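Local coordinates for (S)-ureidoglycine--glyoxylate transaminase (Bacillus subtilis, PDB 3ISL), which catalyses the pyridoxal-phosphate-dependent transfer of an amino group from (S)-ureidoglycine to glyoxylate, giving oxalurate and glycine in purine catabolism, at residues 25-28 with 29-32; 121-125 with 126-130; 268-271 with 272-276; 314-317 with 318-321. One frame throughout, in Å; residues are numbered along the deposited sequence.

Contact 1: residues 25-28 with 29-32; sequences RVLR and VMST
Leu-27 and Met-30, three residues apart at the C-terminal end of helix 24-29, share both a backbone bond and an apolar contact. The bond, Met-30 N to Leu-27 O, is 3.1 Å long and fairly straight at 162°, although the donor stands well above the carbonyl plane. Its neighbours in the same i to i+3 pattern are poorer: Val-29 N to Val-26 O is weak at 128°, and Ser-31 reaches Arg-28 O through both N and OG, each weakly. Overlapping these bonds, a type I beta turn runs from Val-29 to Thr-32. Val-29 O is gripped twice there, by Thr-32 N at 3.1 Å and by Thr-32 OG1 at 2.7 Å, both coming from one face of its plane.

In the apolar contact, Met-30 bends at chi3 (-78°), which brings CE to 3.6 Å from Leu-27 CD2, the two chains crossing at a slant. Separately, the Val-29 CG1 methyl rests 3.3 Å from a backbone oxygen, Val-26 O, and the Arg-25 CG methylene lies over one face of the flat Arg-28 guanidinium.

On one flank Val-29, Met-30 and Thr-32 pack on helix 270-286; on another, Met-30 meets Met-30 of the second subunit and Leu-27 meets Thr-32 of that subunit.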
ATOM      1  N   ARG A  25     -15.546  -0.060 -15.020  1.00 26.49           N
ATOM      2  CA  ARG A  25     -15.784   1.284 -14.475  1.00 28.28           C
ATOM      3  C   ARG A  25     -14.726   1.697 -13.417  1.00 27.37           C
ATOM      4  O   ARG A  25     -14.441   2.867 -13.251  1.00 30.13           O
ATOM      5  CB  ARG A  25     -17.181   1.419 -13.897  1.00 28.49           C
ATOM      6  CG  ARG A  25     -18.267   1.413 -14.951  1.00 30.81           C
ATOM      7  CD  ARG A  25     -19.060   0.151 -14.715  1.00 37.27           C
ATOM      8  NE  ARG A  25     -20.329   0.508 -14.157  1.00 36.58           N
ATOM      9  CZ  ARG A  25     -21.129  -0.292 -13.460  1.00 34.36           C
ATOM     10  NH1 ARG A  25     -20.797  -1.560 -13.085  1.00 31.29           N
ATOM     11  NH2 ARG A  25     -22.269   0.240 -13.097  1.00 29.38           N
ATOM     12  N   VAL A  26     -14.206   0.723 -12.663  1.00 26.54           N
ATOM     13  CA  VAL A  26     -13.116   0.990 -11.716  1.00 23.86           C
ATOM     14  C   VAL A  26     -11.818   1.157 -12.466  1.00 23.11           C
ATOM     15  O   VAL A  26     -11.064   2.127 -12.216  1.00 23.52           O
ATOM     16  CB  VAL A  26     -13.041  -0.119 -10.624  1.00 23.03           C
ATOM     17  CG1 VAL A  26     -11.804   0.007  -9.841  1.00 20.82           C
ATOM     18  CG2 VAL A  26     -14.283  -0.015  -9.677  1.00 23.60           C
ATOM     19  N   LEU A  27     -11.508   0.226 -13.372  1.00 22.03           N
ATOM     20  CA  LEU A  27     -10.328   0.449 -14.223  1.00 21.44           C
ATOM     21  C   LEU A  27     -10.228   1.839 -14.889  1.00 21.32           C
ATOM     22  O   LEU A  27      -9.137   2.459 -14.819  1.00 20.07           O
ATOM     23  CB  LEU A  27     -10.174  -0.629 -15.286  1.00 22.03           C
ATOM     24  CG  LEU A  27      -9.909  -2.016 -14.733  1.00 22.68           C
ATOM     25  CD1 LEU A  27     -10.014  -3.009 -15.886  1.00 24.00           C
ATOM     26  CD2 LEU A  27      -8.544  -2.026 -14.008  1.00 21.29           C
ATOM     27  N   ARG A  28     -11.280   2.287 -15.596  1.00 21.88           N
ATOM     28  CA  ARG A  28     -11.185   3.541 -16.382  1.00 23.77           C
ATOM     29  C   ARG A  28     -10.926   4.685 -15.410  1.00 21.65           C
ATOM     30  O   ARG A  28     -10.308   5.636 -15.774  1.00 21.78           O
ATOM     31  CB  ARG A  28     -12.457   3.865 -17.270  1.00 24.90           C
ATOM     32  CG  ARG A  28     -13.724   4.223 -16.388  1.00 29.10           C
ATOM     33  CD  ARG A  28     -15.079   4.662 -17.049  1.00 31.31           C
ATOM     34  NE  ARG A  28     -15.642   3.506 -17.662  1.00 31.96           N
ATOM     35  CZ  ARG A  28     -16.929   3.202 -17.872  1.00 30.36           C
ATOM     36  NH1 ARG A  28     -17.984   3.956 -17.457  1.00 28.65           N
ATOM     37  NH2 ARG A  28     -17.142   2.039 -18.474  1.00 28.54           N
ATOM     38  N   VAL A  29     -11.399   4.613 -14.168  1.00 20.31           N
ATOM     39  CA  VAL A  29     -11.198   5.777 -13.293  1.00 21.36           C
ATOM     40  C   VAL A  29      -9.723   5.957 -12.812  1.00 20.75           C
ATOM     41  O   VAL A  29      -9.342   7.044 -12.327  1.00 21.15           O
ATOM     42  CB  VAL A  29     -12.157   5.841 -12.051  1.00 19.78           C
ATOM     43  CG1 VAL A  29     -11.530   5.068 -10.833  1.00 21.42           C
ATOM     44  CG2 VAL A  29     -12.371   7.295 -11.685  1.00 23.51           C
ATOM     45  N   MET A  30      -8.882   4.948 -13.048  1.00 20.56           N
ATOM     46  CA  MET A  30      -7.497   4.995 -12.473  1.00 19.33           C
ATOM     47  C   MET A  30      -6.558   5.801 -13.404  1.00 20.56           C
ATOM     48  O   MET A  30      -5.446   6.133 -13.034  1.00 19.50           O
ATOM     49  CB  MET A  30      -7.001   3.579 -12.194  1.00 20.40           C
ATOM     50  CG  MET A  30      -7.782   2.992 -11.009  1.00 18.13           C
ATOM     51  SD  MET A  30      -6.965   1.539 -10.329  1.00 24.14           S
ATOM     52  CE  MET A  30      -7.462   0.342 -11.565  1.00 18.67           C
ATOM     53  N   SER A  31      -7.080   6.177 -14.570  1.00 19.27           N
ATOM     54  CA  SER A  31      -6.389   7.079 -15.474  1.00 21.19           C
ATOM     55  C   SER A  31      -6.708   8.571 -15.107  1.00 19.77           C
ATOM     56  O   SER A  31      -6.197   9.453 -15.730  1.00 21.01           O
ATOM     57  CB  SER A  31      -6.788   6.736 -16.946  1.00 20.72           C
ATOM     58  OG  SER A  31      -7.982   7.394 -17.413  1.00 24.73           O
ATOM     59  N   THR A  32      -7.468   8.834 -14.051  1.00 19.88           N
ATOM     60  CA  THR A  32      -7.780  10.242 -13.663  1.00 18.72           C
ATOM     61  C   THR A  32      -6.539  10.948 -13.064  1.00 18.13           C
ATOM     62  O   THR A  32      -5.869  10.375 -12.243  1.00 19.53           O
ATOM     63  CB  THR A  32      -8.871  10.252 -12.631  1.00 19.24           C
ATOM     64  OG1 THR A  32     -10.020   9.539 -13.132  1.00 19.72           O
ATOM     65  CG2 THR A  32      -9.287  11.679 -12.265  1.00 20.49           C
TER

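Contact 2: residues 121-125 with 126-130; sequences TVFDP and EDIIR
Asp-124 OD1 is gripped by two donors, Glu-126 N at 2.9 Å and water 2 at 2.7 Å. The first is the capping bond of an N-cap: Asp-124 directly precedes helix 125-135, and its OD1 takes the amide on the anti side, 30° out of the carboxylate plane. The torsion chi1 of -174° sets CG beside the carbonyl carbon, which carries the carboxylate forward to the first turn. Pro-125 follows at the first helical position, and its carbonyl O opens the regular bonding, receiving Ile-129 N at 2.9 Å and 172°.

Water 1 links Asp-124 N to the first turn, accepting from that amide and donating to Asp-127 OD2 at 2.7 Å. On the inner side, Phe-123 and Ile-128 flank the cap as a hydrophobic staple. Ile-128 CD1 presses against Phe-123 CB at 3.4 Å, the two side chains crossing at about a right angle, and both pack on Pro-92 of strand 88-93.

Three carboxylates, of Asp-124, Glu-126 and Asp-127, gather at the amino end of a helix, where the helix dipole probably favours them. Asp-124 OD1 and Glu-126 OE2 stay 4.4 Å apart, and water 2, donating to both, is likely to soften the repulsion between these like charges.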
ATOM      1  N   THR A 121     -13.743 -28.201   7.894  1.00 27.61           N
ATOM      2  CA  THR A 121     -14.866 -28.093   8.819  1.00 28.71           C
ATOM      3  C   THR A 121     -14.748 -26.728   9.535  1.00 28.21           C
ATOM      4  O   THR A 121     -13.777 -25.951   9.267  1.00 28.18           O
ATOM      5  CB  THR A 121     -14.903 -29.276   9.867  1.00 29.20           C
ATOM      6  OG1 THR A 121     -13.935 -29.042  10.890  1.00 27.29           O
ATOM      7  CG2 THR A 121     -14.615 -30.671   9.215  1.00 31.44           C
ATOM      8  N   VAL A 122     -15.701 -26.433  10.425  1.00 26.62           N
ATOM      9  CA  VAL A 122     -15.655 -25.221  11.282  1.00 26.35           C
ATOM     10  C   VAL A 122     -15.929 -25.655  12.746  1.00 27.08           C
ATOM     11  O   VAL A 122     -16.373 -26.755  12.970  1.00 26.67           O
ATOM     12  CB  VAL A 122     -16.670 -24.081  10.837  1.00 27.14           C
ATOM     13  CG1 VAL A 122     -16.441 -23.614   9.368  1.00 23.59           C
ATOM     14  CG2 VAL A 122     -18.169 -24.482  11.073  1.00 26.17           C
ATOM     15  N   PHE A 123     -15.737 -24.756  13.706  1.00 26.21           N
ATOM     16  CA  PHE A 123     -16.111 -24.980  15.118  1.00 27.66           C
ATOM     17  C   PHE A 123     -17.625 -24.918  15.387  1.00 27.41           C
ATOM     18  O   PHE A 123     -18.329 -24.165  14.739  1.00 27.48           O
ATOM     19  CB  PHE A 123     -15.433 -23.922  15.997  1.00 27.06           C
ATOM     20  CG  PHE A 123     -13.922 -24.014  15.981  1.00 27.28           C
ATOM     21  CD1 PHE A 123     -13.268 -24.877  16.844  1.00 26.19           C
ATOM     22  CD2 PHE A 123     -13.176 -23.249  15.091  1.00 27.23           C
ATOM     23  CE1 PHE A 123     -11.861 -24.959  16.848  1.00 26.86           C
ATOM     24  CE2 PHE A 123     -11.783 -23.285  15.072  1.00 26.73           C
ATOM     25  CZ  PHE A 123     -11.110 -24.166  15.960  1.00 25.67           C
ATOM     26  N   ASP A 124     -18.105 -25.702  16.350  1.00 27.47           N
ATOM     27  CA  ASP A 124     -19.381 -25.416  16.972  1.00 26.73           C
ATOM     28  C   ASP A 124     -19.127 -24.142  17.784  1.00 25.74           C
ATOM     29  O   ASP A 124     -18.239 -24.185  18.598  1.00 24.44           O
ATOM     30  CB  ASP A 124     -19.713 -26.533  17.955  1.00 27.22           C
ATOM     31  CG  ASP A 124     -21.084 -26.380  18.522  1.00 27.60           C
ATOM     32  OD1 ASP A 124     -21.497 -25.254  18.836  1.00 27.97           O
ATOM     33  OD2 ASP A 124     -21.785 -27.370  18.618  1.00 30.23           O
ATOM     34  N   PRO A 125     -19.925 -23.037  17.593  1.00 25.88           N
ATOM     35  CA  PRO A 125     -19.648 -21.825  18.359  1.00 25.45           C
ATOM     36  C   PRO A 125     -19.682 -22.038  19.873  1.00 24.47           C
ATOM     37  O   PRO A 125     -19.005 -21.284  20.589  1.00 24.41           O
ATOM     38  CB  PRO A 125     -20.798 -20.843  17.934  1.00 24.58           C
ATOM     39  CG  PRO A 125     -21.146 -21.288  16.511  1.00 26.33           C
ATOM     40  CD  PRO A 125     -21.056 -22.819  16.655  1.00 25.41           C
ATOM     41  N   GLU A 126     -20.449 -23.009  20.348  1.00 22.63           N
ATOM     42  CA  GLU A 126     -20.467 -23.332  21.789  1.00 23.91           C
ATOM     43  C   GLU A 126     -19.104 -23.726  22.334  1.00 24.34           C
ATOM     44  O   GLU A 126     -18.781 -23.357  23.499  1.00 25.51           O
ATOM     45  CB  GLU A 126     -21.507 -24.444  22.127  1.00 24.56           C
ATOM     46  CG  GLU A 126     -22.984 -23.993  21.998  1.00 27.15           C
ATOM     47  CD  GLU A 126     -23.979 -25.077  22.416  1.00 30.68           C
ATOM     48  OE1 GLU A 126     -23.856 -25.650  23.532  1.00 24.95           O
ATOM     49  OE2 GLU A 126     -24.887 -25.359  21.607  1.00 34.99           O
ATOM     50  N   ASP A 127     -18.306 -24.477  21.557  1.00 23.93           N
ATOM     51  CA  ASP A 127     -16.858 -24.718  21.961  1.00 23.36           C
ATOM     52  C   ASP A 127     -16.016 -23.452  22.055  1.00 23.23           C
ATOM     53  O   ASP A 127     -15.258 -23.258  23.030  1.00 23.03           O
ATOM     54  CB  ASP A 127     -16.191 -25.773  21.086  1.00 23.17           C
ATOM     55  CG  ASP A 127     -16.951 -27.125  21.146  1.00 23.64           C
ATOM     56  OD1 ASP A 127     -17.412 -27.488  22.228  1.00 21.76           O
ATOM     57  OD2 ASP A 127     -17.152 -27.799  20.136  1.00 26.27           O
ATOM     58  N   ILE A 128     -16.182 -22.549  21.103  1.00 22.50           N
ATOM     59  CA  ILE A 128     -15.445 -21.273  21.163  1.00 22.03           C
ATOM     60  C   ILE A 128     -15.853 -20.429  22.410  1.00 23.46           C
ATOM     61  O   ILE A 128     -14.991 -19.909  23.196  1.00 22.96           O
ATOM     62  CB  ILE A 128     -15.589 -20.489  19.818  1.00 21.61           C
ATOM     63  CG1 ILE A 128     -14.989 -21.335  18.678  1.00 18.86           C
ATOM     64  CG2 ILE A 128     -14.906 -19.053  19.924  1.00 18.64           C
ATOM     65  CD1 ILE A 128     -15.064 -20.766  17.277  1.00 20.87           C
ATOM     66  N   ILE A 129     -17.168 -20.265  22.557  1.00 23.19           N
ATOM     67  CA  ILE A 129     -17.753 -19.474  23.650  1.00 23.72           C
ATOM     68  C   ILE A 129     -17.275 -20.063  25.022  1.00 24.86           C
ATOM     69  O   ILE A 129     -16.838 -19.317  25.910  1.00 24.70           O
ATOM     70  CB  ILE A 129     -19.264 -19.437  23.484  1.00 23.94           C
ATOM     71  CG1 ILE A 129     -19.623 -18.625  22.210  1.00 21.98           C
ATOM     72  CG2 ILE A 129     -19.950 -18.980  24.788  1.00 23.88           C
ATOM     73  CD1 ILE A 129     -21.073 -18.870  21.779  1.00 26.07           C
ATOM     74  N   ARG A 130     -17.242 -21.382  25.151  1.00 24.01           N
ATOM     75  CA  ARG A 130     -16.638 -21.987  26.363  1.00 26.78           C
ATOM     76  C   ARG A 130     -15.137 -21.566  26.612  1.00 26.96           C
ATOM     77  O   ARG A 130     -14.750 -21.285  27.775  1.00 26.78           O
ATOM     78  CB  ARG A 130     -16.812 -23.494  26.302  1.00 27.19           C
ATOM     79  CG  ARG A 130     -16.304 -24.266  27.470  1.00 33.08           C
ATOM     80  CD  ARG A 130     -17.471 -24.610  28.388  1.00 38.70           C
ATOM     81  NE  ARG A 130     -17.169 -25.809  29.146  1.00 39.84           N
ATOM     82  CZ  ARG A 130     -17.094 -25.861  30.466  1.00 37.05           C
ATOM     83  NH1 ARG A 130     -17.341 -24.771  31.207  1.00 36.56           N
ATOM     84  NH2 ARG A 130     -16.809 -27.024  31.020  1.00 38.40           N
TER
HETATM   85  O   HOH W   1     -16.126 -27.421  17.702  1.00 30.86           O
HETATM   86  O   HOH W   2     -24.189 -24.758  18.974  1.00 45.87           O

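Contact 3: residues 268-271 with 272-276; sequences EATT and MLYAL
The first turn of helix 270-286, buried at the dimer interface with Ala-269 at its N-cap position, brings Thr-270 alongside the ring of Tyr-274. Regular i to i+4 bonds set the frame: Leu-273 N to Ala-269 O at 3.0 Å, Tyr-274 N to Thr-270 O at 3.1 Å, and Ala-275 N to Thr-271 O at 3.0 Å.

On this frame the Thr-270 methyl makes a CH-pi contact, CG2 standing 4.2 Å from the Tyr-274 ring centroid and 28° off the ring normal. Two torsions cooperate: CG2 of Thr-270 lies opposite its own backbone N, while Tyr-274 CG sits beside its amide (chi1 -71°), which folds the ring back along the preceding turn. Thr-270 O also lies over a ring face, displaced toward the rim. The phenol end is fixed outside this turn, since Tyr-274 OH bonds to Pro-33 O. If an alanine stood in place of Tyr-274, Pro-33 O would probably be left without this hydroxyl partner and the Thr-270 methyl without the ring that it covers.

The second subunit closes in with Pro-203 on Thr-271 and its own Met-272 on Met-272. Beside that pair, in this chain, Ala-269 CB touches Met-272 CB at 4.0 Å.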
ATOM      1  N   GLU A 268      -1.620   9.644   1.719  1.00 28.08           N
ATOM      2  CA  GLU A 268      -2.641   8.730   1.222  1.00 28.55           C
ATOM      3  C   GLU A 268      -2.368   8.336  -0.277  1.00 27.89           C
ATOM      4  O   GLU A 268      -1.787   9.147  -1.038  1.00 29.22           O
ATOM      5  CB  GLU A 268      -4.045   9.349   1.408  1.00 30.08           C
ATOM      6  CG  GLU A 268      -5.198   8.324   1.206  1.00 26.85           C
ATOM      7  CD  GLU A 268      -5.054   7.093   2.105  1.00 32.24           C
ATOM      8  OE1 GLU A 268      -5.674   5.996   1.804  1.00 31.83           O
ATOM      9  OE2 GLU A 268      -4.315   7.223   3.111  1.00 31.98           O
ATOM     10  N   ALA A 269      -2.720   7.111  -0.661  1.00 24.22           N
ATOM     11  CA  ALA A 269      -2.492   6.639  -1.994  1.00 23.38           C
ATOM     12  C   ALA A 269      -3.649   7.129  -2.863  1.00 23.68           C
ATOM     13  O   ALA A 269      -4.779   6.553  -2.797  1.00 23.57           O
ATOM     14  CB  ALA A 269      -2.439   5.148  -2.028  1.00 22.82           C
ATOM     15  N   THR A 270      -3.367   8.149  -3.655  1.00 20.21           N
ATOM     16  CA  THR A 270      -4.382   8.880  -4.419  1.00 19.66           C
ATOM     17  C   THR A 270      -5.207   8.067  -5.350  1.00 16.62           C
ATOM     18  O   THR A 270      -6.431   8.029  -5.205  1.00 17.73           O
ATOM     19  CB  THR A 270      -3.803  10.025  -5.227  1.00 20.10           C
ATOM     20  OG1 THR A 270      -2.847  10.721  -4.411  1.00 25.99           O
ATOM     21  CG2 THR A 270      -5.047  11.006  -5.765  1.00 20.75           C
ATOM     22  N   THR A 271      -4.547   7.344  -6.254  1.00 16.49           N
ATOM     23  CA  THR A 271      -5.209   6.579  -7.258  1.00 15.88           C
ATOM     24  C   THR A 271      -5.937   5.369  -6.637  1.00 16.21           C
ATOM     25  O   THR A 271      -7.017   5.002  -7.100  1.00 15.92           O
ATOM     26  CB  THR A 271      -4.227   6.126  -8.355  1.00 15.07           C
ATOM     27  OG1 THR A 271      -3.742   7.272  -9.034  1.00 16.43           O
ATOM     28  CG2 THR A 271      -4.938   5.148  -9.336  1.00 11.76           C
ATOM     29  N   MET A 272      -5.355   4.751  -5.609  1.00 15.05           N
ATOM     30  CA  MET A 272      -5.987   3.578  -4.976  1.00 17.36           C
ATOM     31  C   MET A 272      -7.274   3.981  -4.250  1.00 17.02           C
ATOM     32  O   MET A 272      -8.195   3.206  -4.162  1.00 17.79           O
ATOM     33  CB  MET A 272      -5.039   2.842  -4.001  1.00 16.10           C
ATOM     34  CG  MET A 272      -3.996   1.966  -4.750  1.00 22.16           C
ATOM     35  SD  MET A 272      -4.746   0.749  -5.898  1.00 28.27           S
ATOM     36  CE  MET A 272      -5.919  -0.163  -4.852  1.00 30.46           C
ATOM     37  N   LEU A 273      -7.293   5.199  -3.736  1.00 17.34           N
ATOM     38  CA  LEU A 273      -8.504   5.786  -3.143  1.00 18.43           C
ATOM     39  C   LEU A 273      -9.600   6.074  -4.168  1.00 17.83           C
ATOM     40  O   LEU A 273     -10.764   5.776  -3.897  1.00 19.66           O
ATOM     41  CB  LEU A 273      -8.166   7.099  -2.372  1.00 17.26           C
ATOM     42  CG  LEU A 273      -9.406   7.631  -1.598  1.00 20.59           C
ATOM     43  CD1 LEU A 273      -9.849   6.640  -0.570  1.00 20.96           C
ATOM     44  CD2 LEU A 273      -9.230   8.997  -0.952  1.00 21.04           C
ATOM     45  N   TYR A 274      -9.232   6.617  -5.352  1.00 16.38           N
ATOM     46  CA  TYR A 274     -10.167   6.751  -6.453  1.00 15.45           C
ATOM     47  C   TYR A 274     -10.841   5.400  -6.695  1.00 16.23           C
ATOM     48  O   TYR A 274     -12.101   5.317  -6.830  1.00 14.24           O
ATOM     49  CB  TYR A 274      -9.469   7.187  -7.787  1.00 15.87           C
ATOM     50  CG  TYR A 274      -8.953   8.628  -7.878  1.00 17.74           C
ATOM     51  CD1 TYR A 274      -9.332   9.606  -6.947  1.00 16.44           C
ATOM     52  CD2 TYR A 274      -8.112   9.011  -8.944  1.00 20.52           C
ATOM     53  CE1 TYR A 274      -8.872  10.938  -7.076  1.00 13.31           C
ATOM     54  CE2 TYR A 274      -7.641  10.281  -9.069  1.00 13.54           C
ATOM     55  CZ  TYR A 274      -8.025  11.266  -8.140  1.00 15.24           C
ATOM     56  OH  TYR A 274      -7.505  12.580  -8.278  1.00 15.21           O
ATOM     57  N   ALA A 275      -9.986   4.377  -6.802  1.00 15.31           N
ATOM     58  CA  ALA A 275     -10.421   3.036  -7.155  1.00 15.49           C
ATOM     59  C   ALA A 275     -11.329   2.448  -6.068  1.00 14.71           C
ATOM     60  O   ALA A 275     -12.357   1.924  -6.375  1.00 15.57           O
ATOM     61  CB  ALA A 275      -9.231   2.125  -7.495  1.00 12.54           C
ATOM     62  N   LEU A 276     -10.987   2.619  -4.809  1.00 15.09           N
ATOM     63  CA  LEU A 276     -11.831   2.148  -3.716  1.00 14.50           C
ATOM     64  C   LEU A 276     -13.201   2.853  -3.696  1.00 14.64           C
ATOM     65  O   LEU A 276     -14.268   2.209  -3.608  1.00 16.04           O
ATOM     66  CB  LEU A 276     -11.094   2.387  -2.353  1.00 12.23           C
ATOM     67  CG  LEU A 276     -11.855   1.916  -1.145  1.00 13.38           C
ATOM     68  CD1 LEU A 276     -12.209   0.337  -1.209  1.00 11.33           C
ATOM     69  CD2 LEU A 276     -11.078   2.231   0.101  1.00 14.20           C
TER

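Contact 4: residues 314-317 with 318-321; sequences FGDD and SCKM
Asp-316 and Ser-318 meet in an Asx turn: Asp-316 OD1 accepts Ser-318 N at 3.1 Å on its anti lone pair, within a four-residue turn that Cys-319 N closes by bonding to Asp-316 O at 3.3 Å. This is the tight part, and the amide bond defines it. Ser-318 OG, which chi1 of 62° swings back over the turn, also donates to OD1; its 2.5 Å separation from Asp-316 OD1 is unusually short and its exact length doubtful. Beneath it Cys-319 SG, buried, packs on Asp-316 CB at 3.5 Å and continues onto Val-122 and Arg-151.

With an alanine at Asp-316, both Ser-318 donors would probably lose their shared acceptor and the hydroxyl would be free to turn, leaving the Cys-319 bond to close the turn.

The outer side is looser. Asp-317 and Ser-318 are exposed at the surface, and Asp-317 OD1 comes near Ser-318 N at an angle too poor for a bond. The Lys-320 side chain approaches the turn at CB, near Asp-317 O, and then stretches away to a salt bridge with Glu-299; its chain bends at chi4, and NZ also donates to Met-321 O at 2.9 Å.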
ATOM      1  N   PHE A 314     -14.767 -30.747  -2.279  1.00 28.09           N
ATOM      2  CA  PHE A 314     -14.194 -30.933  -0.957  1.00 28.27           C
ATOM      3  C   PHE A 314     -15.019 -30.208   0.104  1.00 28.95           C
ATOM      4  O   PHE A 314     -15.594 -29.118  -0.156  1.00 26.25           O
ATOM      5  CB  PHE A 314     -12.775 -30.351  -0.953  1.00 28.56           C
ATOM      6  CG  PHE A 314     -12.145 -30.204   0.421  1.00 27.95           C
ATOM      7  CD1 PHE A 314     -11.647 -31.310   1.087  1.00 29.57           C
ATOM      8  CD2 PHE A 314     -12.026 -28.953   1.015  1.00 28.26           C
ATOM      9  CE1 PHE A 314     -11.043 -31.184   2.379  1.00 31.35           C
ATOM     10  CE2 PHE A 314     -11.413 -28.801   2.280  1.00 32.63           C
ATOM     11  CZ  PHE A 314     -10.930 -29.899   2.964  1.00 30.59           C
ATOM     12  N   GLY A 315     -15.074 -30.806   1.300  1.00 28.46           N
ATOM     13  CA  GLY A 315     -15.390 -30.000   2.472  1.00 30.74           C
ATOM     14  C   GLY A 315     -16.819 -30.120   2.961  1.00 31.83           C
ATOM     15  O   GLY A 315     -17.675 -30.699   2.262  1.00 31.53           O
ATOM     16  N   ASP A 316     -17.050 -29.592   4.177  1.00 32.37           N
ATOM     17  CA  ASP A 316     -18.336 -29.672   4.885  1.00 33.77           C
ATOM     18  C   ASP A 316     -19.322 -28.779   4.134  1.00 33.89           C
ATOM     19  O   ASP A 316     -19.169 -27.550   4.128  1.00 33.05           O
ATOM     20  CB  ASP A 316     -18.166 -29.146   6.314  1.00 33.64           C
ATOM     21  CG  ASP A 316     -19.262 -29.588   7.258  1.00 37.01           C
ATOM     22  OD1 ASP A 316     -20.472 -29.376   6.986  1.00 38.34           O
ATOM     23  OD2 ASP A 316     -18.893 -30.132   8.324  1.00 40.16           O
ATOM     24  N   ASP A 317     -20.330 -29.417   3.524  1.00 34.56           N
ATOM     25  CA  ASP A 317     -21.372 -28.717   2.769  1.00 34.66           C
ATOM     26  C   ASP A 317     -22.191 -27.740   3.648  1.00 33.05           C
ATOM     27  O   ASP A 317     -22.737 -26.784   3.144  1.00 35.42           O
ATOM     28  CB  ASP A 317     -22.279 -29.705   1.978  1.00 34.47           C
ATOM     29  CG  ASP A 317     -23.108 -30.639   2.880  1.00 40.01           C
ATOM     30  OD1 ASP A 317     -23.478 -30.301   4.043  1.00 42.37           O
ATOM     31  OD2 ASP A 317     -23.416 -31.767   2.411  1.00 44.23           O
ATOM     32  N   SER A 318     -22.237 -27.923   4.953  1.00 31.21           N
ATOM     33  CA  SER A 318     -23.057 -27.010   5.777  1.00 30.12           C
ATOM     34  C   SER A 318     -22.427 -25.643   6.015  1.00 29.43           C
ATOM     35  O   SER A 318     -23.119 -24.676   6.306  1.00 30.61           O
ATOM     36  CB  SER A 318     -23.452 -27.648   7.112  1.00 30.12           C
ATOM     37  OG  SER A 318     -22.300 -27.936   7.876  1.00 30.93           O
ATOM     38  N   CYS A 319     -21.129 -25.542   5.859  1.00 27.34           N
ATOM     39  CA  CYS A 319     -20.474 -24.268   6.051  1.00 27.02           C
ATOM     40  C   CYS A 319     -19.675 -23.928   4.777  1.00 25.82           C
ATOM     41  O   CYS A 319     -18.545 -23.467   4.876  1.00 26.75           O
ATOM     42  CB  CYS A 319     -19.553 -24.337   7.292  1.00 26.45           C
ATOM     43  SG  CYS A 319     -18.282 -25.702   7.166  1.00 28.64           S
ATOM     44  N   LYS A 320     -20.255 -24.117   3.590  1.00 23.63           N
ATOM     45  CA  LYS A 320     -19.527 -23.843   2.369  1.00 23.38           C
ATOM     46  C   LYS A 320     -19.473 -22.318   2.130  1.00 23.44           C
ATOM     47  O   LYS A 320     -20.493 -21.667   2.063  1.00 22.83           O
ATOM     48  CB  LYS A 320     -20.148 -24.465   1.138  1.00 23.82           C
ATOM     49  CG  LYS A 320     -19.295 -24.152  -0.149  1.00 23.27           C
ATOM     50  CD  LYS A 320     -20.013 -24.645  -1.466  1.00 27.14           C
ATOM     51  CE  LYS A 320     -19.207 -24.212  -2.680  1.00 25.02           C
ATOM     52  NZ  LYS A 320     -19.287 -22.710  -2.858  1.00 25.39           N
ATOM     53  N   MET A 321     -18.283 -21.783   1.972  1.00 23.13           N
ATOM     54  CA  MET A 321     -18.155 -20.372   1.575  1.00 23.56           C
ATOM     55  C   MET A 321     -18.802 -20.153   0.178  1.00 22.59           C
ATOM     56  O   MET A 321     -18.439 -20.824  -0.780  1.00 23.08           O
ATOM     57  CB  MET A 321     -16.671 -19.981   1.541  1.00 23.54           C
ATOM     58  CG  MET A 321     -16.426 -18.464   1.560  1.00 28.26           C
ATOM     59  SD  MET A 321     -14.678 -17.929   1.771  1.00 34.76           S
ATOM     60  CE  MET A 321     -13.859 -19.400   1.460  1.00 35.15           C
TER

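The four contacts form two pairs on opposite sides of the chain's centre. Contacts 1 and 3, their centres 10 Å apart, touch directly: Thr-32 O lies 3.6 Å from Tyr-274 CE2, and Met-30 SD is 3.7 Å from Ala-275 CB. Both also meet the second subunit, so together they build part of the dimer interface. Contacts 2 and 4, with centres 16 Å apart, join through Val-122 CG1 and Cys-319 SG at 3.5 Å, and neither touches the other subunit. Between contacts 1 and 2 the centres are 43 Å apart. None belongs to the cofactor pocket, but the side chain of Ala-269 lies about 9 Å from one bound pyridoxal phosphate and that of Phe-123 about 14 Å from another.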